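Local coordinates for polyketide biosynthesis 3-hydroxy-3-methylglutaryl-ACP synthase PksG (Bacillus subtilis, PDB 4YXQ), which catalyses the aldol condensation of acetyl-AcpK with a carrier-bound beta-ketothioester intermediate in the biosynthesis of the antibiotic bacillaene, at residues D316-I321 with I338-G343. Residues are numbered along the deposited sequence; the frame is centred on the assembly and turned at random.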
loop_
_atom_site.group_PDB
_atom_site.type_symbol
_atom_site.label_atom_id
_atom_site.label_comp_id
_atom_site.label_asym_id
_atom_site.label_seq_id
_atom_site.Cartn_x
_atom_site.Cartn_y
_atom_site.Cartn_z
ATOM N N ASP A 316 -30.181 18.994 6.885
ATOM C CA ASP A 316 -30.693 20.363 7.014
ATOM C C ASP A 316 -29.692 21.188 7.807
ATOM O O ASP A 316 -29.443 22.353 7.503
ATOM C CB ASP A 316 -32.103 20.432 7.696
ATOM C CG ASP A 316 -32.520 19.125 8.460
ATOM O OD1 ASP A 316 -33.558 18.532 8.078
ATOM O OD2 ASP A 316 -31.848 18.699 9.430
ATOM N N THR A 317 -29.102 20.564 8.817
ATOM C CA THR A 317 -28.019 21.164 9.596
ATOM C C THR A 317 -26.856 20.166 9.604
ATOM O O THR A 317 -27.055 19.004 9.306
ATOM C CB THR A 317 -28.506 21.455 11.025
ATOM O OG1 THR A 317 -28.829 20.220 11.685
ATOM C CG2 THR A 317 -29.791 22.302 10.982
ATOM N N PRO A 318 -25.635 20.618 9.933
ATOM C CA PRO A 318 -24.493 19.706 9.970
ATOM C C PRO A 318 -24.682 18.548 10.935
ATOM O O PRO A 318 -25.022 18.754 12.104
ATOM C CB PRO A 318 -23.334 20.600 10.438
ATOM C CG PRO A 318 -23.767 21.992 10.146
ATOM C CD PRO A 318 -25.255 21.991 10.310
ATOM N N LYS A 319 -24.418 17.341 10.450
ATOM C CA LYS A 319 -24.515 16.122 11.248
ATOM C C LYS A 319 -23.121 15.464 11.353
ATOM O O LYS A 319 -22.331 15.520 10.408
ATOM C CB LYS A 319 -25.484 15.134 10.576
ATOM C CG LYS A 319 -26.876 15.667 10.204
ATOM C CD LYS A 319 -27.744 15.982 11.417
ATOM C CE LYS A 319 -29.183 16.333 11.039
ATOM N NZ LYS A 319 -29.968 15.189 10.462
ATOM N N ARG A 320 -22.856 14.803 12.474
ATOM C CA ARG A 320 -21.674 13.980 12.629
ATOM C C ARG A 320 -21.909 12.486 12.237
ATOM O O ARG A 320 -22.877 11.870 12.668
ATOM C CB ARG A 320 -21.162 14.086 14.053
ATOM C CG ARG A 320 -19.942 13.203 14.322
ATOM C CD ARG A 320 -19.191 13.609 15.566
ATOM N NE ARG A 320 -18.239 14.670 15.294
ATOM C CZ ARG A 320 -18.342 15.921 15.728
ATOM N NH1 ARG A 320 -19.387 16.331 16.416
ATOM N NH2 ARG A 320 -17.403 16.807 15.399
ATOM N N ILE A 321 -21.034 11.922 11.410
ATOM C CA ILE A 321 -21.146 10.536 11.017
ATOM C C ILE A 321 -19.947 9.793 11.579
ATOM O O ILE A 321 -18.829 10.289 11.512
ATOM C CB ILE A 321 -21.153 10.384 9.492
ATOM C CG1 ILE A 321 -22.245 11.233 8.863
ATOM C CG2 ILE A 321 -21.359 8.933 9.070
ATOM C CD1 ILE A 321 -22.137 11.310 7.362
ATOM N N ILE A 338 -17.916 15.601 10.096
ATOM C CA ILE A 338 -19.110 16.380 9.911
ATOM C C ILE A 338 -19.432 16.535 8.427
ATOM O O ILE A 338 -18.530 16.808 7.655
ATOM C CB ILE A 338 -18.895 17.801 10.462
ATOM C CG1 ILE A 338 -18.679 17.781 11.966
ATOM C CG2 ILE A 338 -20.085 18.694 10.157
ATOM C CD1 ILE A 338 -17.796 18.939 12.404
ATOM N N THR A 339 -20.694 16.386 8.030
ATOM C CA THR A 339 -21.089 16.759 6.690
ATOM C C THR A 339 -22.208 17.766 6.748
ATOM O O THR A 339 -23.109 17.649 7.560
ATOM C CB THR A 339 -21.513 15.581 5.782
ATOM O OG1 THR A 339 -22.896 15.700 5.394
ATOM C CG2 THR A 339 -21.247 14.253 6.425
ATOM N N THR A 340 -22.122 18.765 5.867
ATOM C CA THR A 340 -22.985 19.949 5.907
ATOM C C THR A 340 -24.004 19.887 4.799
ATOM O O THR A 340 -23.849 19.096 3.864
ATOM C CB THR A 340 -22.161 21.224 5.700
ATOM O OG1 THR A 340 -21.477 21.149 4.445
ATOM C CG2 THR A 340 -21.146 21.418 6.836
ATOM N N PRO A 341 -25.060 20.710 4.895
ATOM C CA PRO A 341 -26.028 20.795 3.801
ATOM C C PRO A 341 -25.351 21.048 2.474
ATOM O O PRO A 341 -25.795 20.503 1.460
ATOM C CB PRO A 341 -26.919 21.987 4.183
ATOM C CG PRO A 341 -26.431 22.492 5.508
ATOM C CD PRO A 341 -25.508 21.446 6.085
ATOM N N GLN A 342 -24.283 21.855 2.474
ATOM C CA GLN A 342 -23.563 22.201 1.220
ATOM C C GLN A 342 -22.865 20.947 0.688
ATOM O O GLN A 342 -22.809 20.714 -0.519
ATOM C CB GLN A 342 -22.521 23.315 1.437
ATOM C CG GLN A 342 -23.045 24.716 1.784
ATOM C CD GLN A 342 -23.748 24.836 3.154
ATOM O OE1 GLN A 342 -24.800 25.469 3.254
ATOM N NE2 GLN A 342 -23.190 24.205 4.198
ATOM N N GLY A 343 -22.333 20.154 1.612
ATOM C CA GLY A 343 -21.680 18.896 1.283
ATOM C C GLY A 343 -22.613 17.956 0.561
ATOM O O GLY A 343 -22.288 17.468 -0.528
#
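Lys319 and Thr339 form an antiparallel hydrogen-bonded pair at the open end of the hairpin made by strands 319-327 and 331-339. Thr339 N donates to Lys319 O at 3.0 Å, and Lys319 N returns a bond of 3.2 Å to Thr339 O; both are fairly straight, with N-H...O angles of 161°. Two CA-H...O contacts reinforce the pair, Ile338 CA meeting Lys319 O at 3.4 Å and Pro318 CA meeting Thr339 O.

On the face that carries Arg320 and Ile338, Arg320 reaches out with CG anti to its backbone N (chi1 178°) and then bends at chi3, which brings its guanidinium group over Ile338. Arg320 NH2 lies 3.7 Å from Ile338 CD1, CG1 of that isoleucine lies over a guanidinium face, and a salt bridge from Arg320 NH2 to Asp187 holds the charged end. The other branch, Ile338 CG2, packs on Pro318 CB at 3.8 Å. On the face of Thr339, the tip of buried Ile321, CD1, meets the Thr339 methyl CG2, with helix 301-312 and Phe184 packed against the same two side chains.

Beyond the strands, Pro341 begins helix 341-348 and sets CG against Asp316 O at 3.6 Å, while N-cap Thr340 accepts from Gly343 N at 3.1 Å through OG1, which is also hydrogen-bonded to Glu182. Main-chain bonding thus gives way to proline contacts where the strands end, with an apolar Ile321-Thr339 contact under helix 301-312 and the Arg320 guanidinium laid over Ile338 on the other face.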